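PDB 5KLH: surface glycoprotein from Trypanosoma brucei, which probably serves as a sensor on the surface of the insect-stage parasite, spanning its membrane, although its function is not firmly established. Local coordinates for residues E59-V64 and K197-L202; F85-P90 and S156-V161; F99-S104 and C113-K118. One frame throughout, in Å; residues are numbered along the deposited sequence.

In the fold
The bilobed ectodomain illustrates how one mixed sheet can serve two lobes. Contact 1 (59-64 with 197-202) and contact 2 (85-90 with 156-161) lie in the same lobe, their centres about 9 Å apart, and touch where strand 197-204 runs beside strand 145-164. Contact 3 (99-104 with 113-118) sits on the opposite side of the chain's centre, with its own centre about 41 Å from that of contact 1 and about 36 Å from that of contact 2. Strand 85-100 is shared by contacts 2 and 3 and spans the distance between the lobes. Along the chain the contacts are nested: 1 encloses 2, and 2 encloses 3, consistent with the distal lobe being inserted within the first.

Contact 1: residues E59-V64 and K197-L202; sequences EATVPV and KVQVQL
An antiparallel strand pair joins E59-P63, the end of strand 51-63, with V64 just beyond it, to K197-L202, on a strand more than 130 residues later. The short segments run at 154° to each other, and their ladder alternates in the classic way. A60 with V200 and V62 with V198 are the hydrogen-bonded pairs, each closed by two backbone bonds; the shortest runs from V62 N to V198 O at 2.8 Å, and that from V200 N to A60 O measures 2.9 Å. E59 with Q201, T61 with Q199 and P63 with K197 are the non-hydrogen-bonded pairs. Proline therefore stands at a position where the pairing with 197-202 needs no N-H from it. In these intervals alpha carbons lean on carbonyls, as where E59 CA comes within 3.1 Å of V200 O.

Alternation also sorts the side chains. A60, V62, V198 and V200 share one face: V62 CG2 meets V200 CG2 at 3.9 Å, and F33 packs against A60, V62 and V200, while L73 touches V198 and V75 touches V200. The face of E59, T61, K197, Q199 and Q201 is more polar. There the methyl of T61, CG2, rests on the lysine chain, 3.6 Å from K197 CD. K197 holds CG between its backbone N and carbonyl carbon (chi1 53°), which starts its aliphatic stem past that methyl. OG1, the other branch of T61, lies 3.7 Å from Q199 CG. The carboxylate of E59 turns to R41 in a salt bridge, and the amide oxygen of Q201 bonds to the hydroxyl of Y203.

Strand 197-204 pairs antiparallel with 51-63 and parallel with 145-164, a junction characteristic of a mixed beta sheet.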
loop_
_atom_site.group_PDB
_atom_site.type_symbol
_atom_site.label_atom_id
_atom_site.label_comp_id
_atom_site.label_asym_id
_atom_site.label_seq_id
_atom_site.Cartn_x
_atom_site.Cartn_y
_atom_site.Cartn_z
ATOM N N GLU A 59 7.827 13.153 7.500
ATOM C CA GLU A 59 8.609 11.913 7.464
ATOM C C GLU A 59 9.768 11.896 8.437
ATOM O O GLU A 59 10.295 12.940 8.809
ATOM C CB GLU A 59 9.157 11.653 6.051
ATOM C CG GLU A 59 10.150 12.713 5.537
ATOM C CD GLU A 59 11.588 12.492 6.003
ATOM O OE1 GLU A 59 12.392 13.453 5.925
ATOM O OE2 GLU A 59 11.926 11.363 6.428
ATOM N N ALA A 60 10.170 10.691 8.821
ATOM C CA ALA A 60 11.404 10.499 9.542
ATOM C C ALA A 60 11.884 9.089 9.262
ATOM O O ALA A 60 11.077 8.204 8.962
ATOM C CB ALA A 60 11.203 10.741 11.048
ATOM N N THR A 61 13.197 8.895 9.333
ATOM C CA THR A 61 13.787 7.564 9.219
ATOM C C THR A 61 13.965 7.000 10.621
ATOM O O THR A 61 14.669 7.583 11.447
ATOM C CB THR A 61 15.132 7.610 8.488
ATOM O OG1 THR A 61 14.923 8.108 7.163
ATOM C CG2 THR A 61 15.747 6.219 8.396
ATOM N N VAL A 62 13.284 5.891 10.900
ATOM C CA VAL A 62 13.313 5.286 12.218
ATOM C C VAL A 62 14.245 4.090 12.222
ATOM O O VAL A 62 14.077 3.176 11.428
ATOM C CB VAL A 62 11.901 4.840 12.656
ATOM C CG1 VAL A 62 11.959 4.198 14.015
ATOM C CG2 VAL A 62 10.959 6.041 12.675
ATOM N N PRO A 63 15.249 4.094 13.106
ATOM C CA PRO A 63 16.110 2.908 13.129
ATOM C C PRO A 63 15.348 1.687 13.629
ATOM O O PRO A 63 14.482 1.822 14.483
ATOM C CB PRO A 63 17.226 3.307 14.100
ATOM C CG PRO A 63 16.586 4.343 14.995
ATOM C CD PRO A 63 15.636 5.098 14.112
ATOM N N VAL A 64 15.655 0.510 13.103
ATOM C CA VAL A 64 15.006 -0.694 13.605
ATOM C C VAL A 64 15.458 -0.974 15.046
ATOM O O VAL A 64 14.643 -1.273 15.931
ATOM C CB VAL A 64 15.296 -1.893 12.683
ATOM C CG1 VAL A 64 14.956 -3.204 13.354
ATOM C CG2 VAL A 64 14.504 -1.742 11.399
ATOM N N LYS A 197 16.873 0.284 8.977
ATOM C CA LYS A 197 16.024 1.438 9.261
ATOM C C LYS A 197 14.843 1.483 8.305
ATOM O O LYS A 197 14.887 0.903 7.225
ATOM C CB LYS A 197 16.833 2.732 9.177
ATOM C CG LYS A 197 17.611 2.898 7.870
ATOM C CD LYS A 197 18.617 4.048 7.979
ATOM C CE LYS A 197 19.591 4.061 6.816
ATOM N NZ LYS A 197 20.419 2.829 6.800
ATOM N N VAL A 198 13.778 2.171 8.728
ATOM C CA VAL A 198 12.555 2.275 7.952
ATOM C C VAL A 198 12.146 3.730 7.790
ATOM O O VAL A 198 12.053 4.448 8.783
ATOM C CB VAL A 198 11.387 1.492 8.635
ATOM C CG1 VAL A 198 10.077 1.787 7.952
ATOM C CG2 VAL A 198 11.689 -0.000 8.611
ATOM N N GLN A 199 11.917 4.165 6.551
ATOM C CA GLN A 199 11.375 5.498 6.309
ATOM C C GLN A 199 9.874 5.514 6.556
ATOM O O GLN A 199 9.141 4.734 5.951
ATOM C CB GLN A 199 11.665 5.956 4.874
ATOM C CG GLN A 199 13.145 6.142 4.567
ATOM C CD GLN A 199 13.389 6.659 3.160
ATOM O OE1 GLN A 199 14.114 6.042 2.377
ATOM N NE2 GLN A 199 12.796 7.806 2.837
ATOM N N VAL A 200 9.425 6.415 7.426
ATOM C CA VAL A 200 8.014 6.541 7.750
ATOM C C VAL A 200 7.495 7.829 7.140
ATOM O O VAL A 200 8.095 8.891 7.345
ATOM C CB VAL A 200 7.774 6.559 9.262
ATOM C CG1 VAL A 200 6.277 6.644 9.544
ATOM C CG2 VAL A 200 8.379 5.325 9.901
ATOM N N GLN A 201 6.417 7.729 6.359
ATOM C CA GLN A 201 5.785 8.899 5.755
ATOM C C GLN A 201 4.318 8.996 6.147
ATOM O O GLN A 201 3.548 8.039 5.971
ATOM C CB GLN A 201 5.911 8.853 4.218
ATOM C CG GLN A 201 7.362 8.777 3.734
ATOM C CD GLN A 201 7.498 8.732 2.219
ATOM O OE1 GLN A 201 6.518 8.853 1.488
ATOM N NE2 GLN A 201 8.731 8.561 1.743
ATOM N N LEU A 202 3.921 10.156 6.666
ATOM C CA LEU A 202 2.525 10.369 7.050
ATOM C C LEU A 202 1.869 11.352 6.082
ATOM O O LEU A 202 2.322 12.494 5.936
ATOM C CB LEU A 202 2.426 10.875 8.501
ATOM C CG LEU A 202 1.031 11.260 8.999
ATOM C CD1 LEU A 202 0.163 10.025 9.186
ATOM C CD2 LEU A 202 1.090 12.076 10.287
#

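Contact 2: residues F85-P90 and S156-V161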
loop_
_atom_site.group_PDB
_atom_site.type_symbol
_atom_site.label_atom_id
_atom_site.label_comp_id
_atom_site.label_asym_id
_atom_site.label_seq_id
_atom_site.Cartn_x
_atom_site.Cartn_y
_atom_site.Cartn_z
ATOM N N PHE A 85 -0.926 8.228 17.693
ATOM C CA PHE A 85 -1.255 6.829 17.501
ATOM C C PHE A 85 -0.002 6.037 17.240
ATOM O O PHE A 85 1.040 6.602 16.873
ATOM C CB PHE A 85 -2.285 6.639 16.367
ATOM C CG PHE A 85 -1.777 6.958 14.987
ATOM C CD1 PHE A 85 -1.787 8.259 14.515
ATOM C CD2 PHE A 85 -1.350 5.946 14.142
ATOM C CE1 PHE A 85 -1.344 8.558 13.229
ATOM C CE2 PHE A 85 -0.907 6.238 12.854
ATOM C CZ PHE A 85 -0.901 7.537 12.402
ATOM N N THR A 86 -0.105 4.727 17.450
ATOM C CA THR A 86 0.990 3.809 17.173
ATOM C C THR A 86 0.637 2.882 16.019
ATOM O O THR A 86 -0.480 2.376 15.934
ATOM C CB THR A 86 1.339 2.958 18.412
ATOM O OG1 THR A 86 1.776 3.817 19.471
ATOM C CG2 THR A 86 2.458 1.958 18.102
ATOM N N ARG A 87 1.596 2.663 15.130
ATOM C CA ARG A 87 1.489 1.572 14.178
ATOM C C ARG A 87 2.594 0.583 14.451
ATOM O O ARG A 87 3.778 0.959 14.499
ATOM C CB ARG A 87 1.578 2.061 12.730
ATOM C CG ARG A 87 1.668 0.915 11.724
ATOM C CD ARG A 87 0.314 0.224 11.553
ATOM N NE ARG A 87 -0.654 1.139 10.962
ATOM C CZ ARG A 87 -0.840 1.287 9.649
ATOM N NH1 ARG A 87 -0.148 0.555 8.777
ATOM N NH2 ARG A 87 -1.730 2.166 9.206
ATOM N N ARG A 88 2.198 -0.671 14.647
ATOM C CA ARG A 88 3.119 -1.798 14.585
ATOM C C ARG A 88 3.029 -2.452 13.218
ATOM O O ARG A 88 1.936 -2.717 12.736
ATOM C CB ARG A 88 2.795 -2.809 15.681
ATOM C CG ARG A 88 3.334 -2.413 17.033
ATOM C CD ARG A 88 2.860 -3.371 18.118
ATOM N NE ARG A 88 3.648 -3.191 19.335
ATOM C CZ ARG A 88 3.492 -2.177 20.173
ATOM N NH1 ARG A 88 2.576 -1.257 19.930
ATOM N NH2 ARG A 88 4.248 -2.087 21.262
ATOM N N SER A 89 4.171 -2.693 12.580
ATOM C CA SER A 89 4.184 -3.280 11.248
ATOM C C SER A 89 5.287 -4.315 11.247
ATOM O O SER A 89 6.347 -4.063 11.818
ATOM C CB SER A 89 4.434 -2.212 10.173
ATOM O OG SER A 89 4.149 -2.704 8.872
ATOM N N PRO A 90 5.062 -5.469 10.601
ATOM C CA PRO A 90 6.087 -6.514 10.658
ATOM C C PRO A 90 7.354 -6.121 9.907
ATOM O O PRO A 90 7.256 -5.646 8.779
ATOM C CB PRO A 90 5.406 -7.722 9.996
ATOM C CG PRO A 90 4.327 -7.148 9.169
ATOM C CD PRO A 90 3.855 -5.913 9.884
ATOM N N SER A 156 10.647 -1.431 4.410
ATOM C CA SER A 156 11.631 -0.396 4.117
ATOM C C SER A 156 11.013 0.993 4.209
ATOM O O SER A 156 11.663 1.944 4.633
ATOM C CB SER A 156 12.218 -0.610 2.734
ATOM O OG SER A 156 13.145 0.413 2.429
ATOM N N LYS A 157 9.764 1.097 3.767
ATOM C CA LYS A 157 9.046 2.367 3.756
ATOM C C LYS A 157 7.643 2.103 4.280
ATOM O O LYS A 157 6.918 1.295 3.715
ATOM C CB LYS A 157 9.020 2.963 2.342
ATOM C CG LYS A 157 8.578 4.414 2.292
ATOM C CD LYS A 157 8.888 5.065 0.937
ATOM C CE LYS A 157 10.347 4.875 0.533
ATOM N NZ LYS A 157 10.647 5.477 -0.803
ATOM N N LEU A 158 7.272 2.780 5.368
ATOM C CA LEU A 158 5.971 2.602 5.972
ATOM C C LEU A 158 5.140 3.843 5.688
ATOM O O LEU A 158 5.574 4.942 6.013
ATOM C CB LEU A 158 6.118 2.376 7.478
ATOM C CG LEU A 158 4.812 2.229 8.260
ATOM C CD1 LEU A 158 4.185 0.895 7.961
ATOM C CD2 LEU A 158 5.074 2.380 9.746
ATOM N N TYR A 159 3.991 3.673 5.038
ATOM C CA TYR A 159 3.104 4.794 4.700
ATOM C C TYR A 159 1.916 4.851 5.633
ATOM O O TYR A 159 1.172 3.874 5.734
ATOM C CB TYR A 159 2.583 4.661 3.266
ATOM C CG TYR A 159 3.638 4.595 2.195
ATOM C CD1 TYR A 159 4.353 3.420 1.964
ATOM C CD2 TYR A 159 3.887 5.685 1.382
ATOM C CE1 TYR A 159 5.306 3.355 0.961
ATOM C CE2 TYR A 159 4.836 5.625 0.375
ATOM C CZ TYR A 159 5.535 4.453 0.174
ATOM O OH TYR A 159 6.471 4.381 -0.830
ATOM N N LEU A 160 1.707 5.991 6.291
ATOM C CA LEU A 160 0.603 6.135 7.229
ATOM C C LEU A 160 -0.303 7.252 6.755
ATOM O O LEU A 160 0.153 8.138 6.031
ATOM C CB LEU A 160 1.124 6.428 8.641
ATOM C CG LEU A 160 2.121 5.411 9.194
ATOM C CD1 LEU A 160 2.703 5.859 10.539
ATOM C CD2 LEU A 160 1.433 4.073 9.359
ATOM N N VAL A 161 -1.577 7.203 7.141
ATOM C CA VAL A 161 -2.537 8.216 6.699
ATOM C C VAL A 161 -3.354 8.779 7.853
ATOM O O VAL A 161 -3.869 8.035 8.702
ATOM C CB VAL A 161 -3.489 7.635 5.613
ATOM C CG1 VAL A 161 -4.392 8.707 5.036
ATOM C CG2 VAL A 161 -2.694 6.998 4.486
#
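R87 NH2 is gripped twice, by a salt bridge to the carboxylate of E172 and by a hydrogen bond to the backbone oxygen of Q177, while one face of the same guanidinium lies against L160. Methyl CD2 of L160 stands over the centre of that face, 3.6 Å from R87 CZ. The arginine reaches this position by folding: CG is anti to the backbone N (chi1 172°), and the chain then bends at chi2 (75°) and again at chi3 (65°). The stem thus curls back, and the leucine methyl CD2 of L160 also lies 3.9 Å from R87 CB.

Neighbouring side chains extend the meeting on both sides along strand 85-90. F85 CE2 makes an apolar approach to L160 CD1 at 4.3 Å, its ring set obliquely to the methyl. Further along, R87 CG touches L158 CD2 at 4.2 Å, and S89 OG comes to 3.7 Å from L158 CD1, a van der Waals contact.

The strand axes come no closer than 9.8 Å, too far for backbone pairing, and the side chains make no hydrogen bond across. The backbone of 85-90 instead bonds to strand 72-79; L158 packs on V75 and L160 on V77 of that strand. L160 also meets V200 and L202. The contact thus lies between two strands of the same sheet whose side chains face each other here.

Its chemistry divides the arginine between two environments: the nitrogen end is supplied with acceptors, so that the charge is probably well stabilised in a partly buried setting, while one face serves as an apolar surface for leucine.

Contact 3: residues F99-S104 and C113-K118; sequences FSCSSS and CDCQEK
The C101-C115 disulfide ties the residue just after strand 85-100 to the start of helix 116-128 in the distal, cystine-rich lobe. Its two sulfurs, C101 SG and C115 SG, are 2.0 Å apart, and a chi3 of 77° gives the bridge a right-handed twist. The halves enter differently. C101 carries its sulfur anti to the backbone N (chi1 179°), reaching across to the helix start, whereas C115 has its sulfur beside its own backbone N. The carbonyl of S102 also lies close, with S102 O 3.6 Å from C115 SG.

F99 completes this first shell. Its ring meets C115 edge-on, with F99 CE1 3.7 Å from C115 CB and that carbon near the ring plane. One helical turn on, K118 meets the far end of the ring: K118 CB lies 3.8 Å from F99 CZ, and K118 O approaches F99 CE2 obliquely at 3.7 Å. The far end of the phenyl ring therefore abuts C115 and the first turn of the helix. The ring of H119 also meets it, with the two planes at about 40°.

Beyond these side chains, the backbone and further cystines hold the frame. F99 bonds through its backbone to C146 and G147, and C101 to G143 and E144, so the chain that presents both residues is paired with the start of strand 145-164 and the residues just before it. C146, itself bridged to C140, packs on F99 and C101. A further disulfide, C106 to C113, closes the loop between the two segments.

C115 occupies the N-cap position of helix 116-128, and just before it D114 forms an Asx turn: the carboxylate oxygen D114 OD1, using its anti lone pair, accepts from Q116 N at 3.0 Å.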
loop_
_atom_site.group_PDB
_atom_site.type_symbol
_atom_site.label_atom_id
_atom_site.label_comp_id
_atom_site.label_asym_id
_atom_site.label_seq_id
_atom_site.Cartn_x
_atom_site.Cartn_y
_atom_site.Cartn_z
ATOM N N PHE A 99 -3.076 -19.320 -6.064
ATOM C CA PHE A 99 -3.845 -19.618 -7.266
ATOM C C PHE A 99 -5.142 -20.299 -6.860
ATOM O O PHE A 99 -5.128 -21.373 -6.252
ATOM C CB PHE A 99 -3.052 -20.510 -8.230
ATOM C CG PHE A 99 -3.761 -20.759 -9.536
ATOM C CD1 PHE A 99 -4.679 -21.792 -9.657
ATOM C CD2 PHE A 99 -3.511 -19.950 -10.630
ATOM C CE1 PHE A 99 -5.341 -22.013 -10.855
ATOM C CE2 PHE A 99 -4.163 -20.163 -11.829
ATOM C CZ PHE A 99 -5.081 -21.207 -11.935
ATOM N N SER A 100 -6.262 -19.653 -7.178
ATOM C CA SER A 100 -7.587 -20.211 -6.935
ATOM C C SER A 100 -8.199 -20.547 -8.284
ATOM O O SER A 100 -8.187 -19.713 -9.193
ATOM C CB SER A 100 -8.478 -19.222 -6.184
ATOM O OG SER A 100 -7.843 -18.755 -5.004
ATOM N N CYS A 101 -8.708 -21.764 -8.431
ATOM C CA CYS A 101 -9.293 -22.143 -9.710
ATOM C C CYS A 101 -10.669 -21.512 -9.823
ATOM O O CYS A 101 -11.566 -21.817 -9.035
ATOM C CB CYS A 101 -9.380 -23.662 -9.854
ATOM S SG CYS A 101 -10.112 -24.201 -11.418
ATOM N N SER A 102 -10.818 -20.628 -10.802
ATOM C CA SER A 102 -12.079 -19.943 -11.060
ATOM C C SER A 102 -12.533 -20.253 -12.475
ATOM O O SER A 102 -11.740 -20.738 -13.274
ATOM C CB SER A 102 -11.910 -18.447 -10.881
ATOM O OG SER A 102 -11.034 -17.955 -11.874
ATOM N N SER A 103 -13.781 -19.934 -12.800
ATOM C CA SER A 103 -14.292 -20.248 -14.134
ATOM C C SER A 103 -13.448 -19.606 -15.221
ATOM O O SER A 103 -13.283 -20.190 -16.298
ATOM C CB SER A 103 -15.753 -19.807 -14.282
ATOM O OG SER A 103 -16.599 -20.598 -13.465
ATOM N N SER A 104 -12.884 -18.433 -14.929
ATOM C CA SER A 104 -12.145 -17.652 -15.924
ATOM C C SER A 104 -10.924 -18.399 -16.446
ATOM O O SER A 104 -10.511 -18.190 -17.578
ATOM C CB SER A 104 -11.724 -16.301 -15.347
ATOM O OG SER A 104 -10.832 -16.467 -14.261
ATOM N N CYS A 113 -15.048 -28.522 -14.724
ATOM C CA CYS A 113 -13.769 -28.077 -15.262
ATOM C C CYS A 113 -12.650 -28.094 -14.211
ATOM O O CYS A 113 -12.914 -28.195 -13.009
ATOM C CB CYS A 113 -13.920 -26.674 -15.845
ATOM S SG CYS A 113 -14.333 -25.452 -14.599
ATOM N N ASP A 114 -11.403 -27.985 -14.675
ATOM C CA ASP A 114 -10.268 -27.787 -13.775
ATOM C C ASP A 114 -9.315 -26.763 -14.367
ATOM O O ASP A 114 -9.358 -26.486 -15.565
ATOM C CB ASP A 114 -9.542 -29.110 -13.507
ATOM C CG ASP A 114 -8.868 -29.662 -14.742
ATOM O OD1 ASP A 114 -7.812 -29.121 -15.144
ATOM O OD2 ASP A 114 -9.400 -30.635 -15.318
ATOM N N CYS A 115 -8.447 -26.207 -13.527
ATOM C CA CYS A 115 -7.499 -25.188 -13.971
ATOM C C CYS A 115 -6.063 -25.672 -14.064
ATOM O O CYS A 115 -5.139 -24.879 -13.877
ATOM C CB CYS A 115 -7.520 -23.993 -13.019
ATOM S SG CYS A 115 -9.096 -23.190 -12.849
ATOM N N GLN A 116 -5.859 -26.952 -14.353
ATOM C CA GLN A 116 -4.508 -27.499 -14.299
ATOM C C GLN A 116 -3.504 -26.753 -15.171
ATOM O O GLN A 116 -2.408 -26.439 -14.712
ATOM C CB GLN A 116 -4.523 -28.980 -14.673
ATOM C CG GLN A 116 -5.099 -29.860 -13.574
ATOM C CD GLN A 116 -4.806 -31.325 -13.799
ATOM O OE1 GLN A 116 -3.646 -31.724 -13.920
ATOM N NE2 GLN A 116 -5.854 -32.138 -13.850
ATOM N N GLU A 117 -3.865 -26.456 -16.418
ATOM C CA GLU A 117 -2.902 -25.790 -17.296
ATOM C C GLU A 117 -2.521 -24.397 -16.787
ATOM O O GLU A 117 -1.346 -24.038 -16.790
ATOM C CB GLU A 117 -3.430 -25.684 -18.730
ATOM C CG GLU A 117 -2.476 -24.913 -19.649
ATOM C CD GLU A 117 -2.896 -24.950 -21.112
ATOM O OE1 GLU A 117 -4.112 -25.032 -21.379
ATOM O OE2 GLU A 117 -2.006 -24.898 -21.990
ATOM N N LYS A 118 -3.514 -23.615 -16.369
ATOM C CA LYS A 118 -3.252 -22.276 -15.861
ATOM C C LYS A 118 -2.498 -22.322 -14.534
ATOM O O LYS A 118 -1.655 -21.465 -14.281
ATOM C CB LYS A 118 -4.552 -21.482 -15.690
ATOM C CG LYS A 118 -5.185 -21.052 -16.997
ATOM C CD LYS A 118 -4.328 -20.039 -17.714
ATOM C CE LYS A 118 -5.114 -19.418 -18.861
ATOM N NZ LYS A 118 -6.528 -19.154 -18.443
#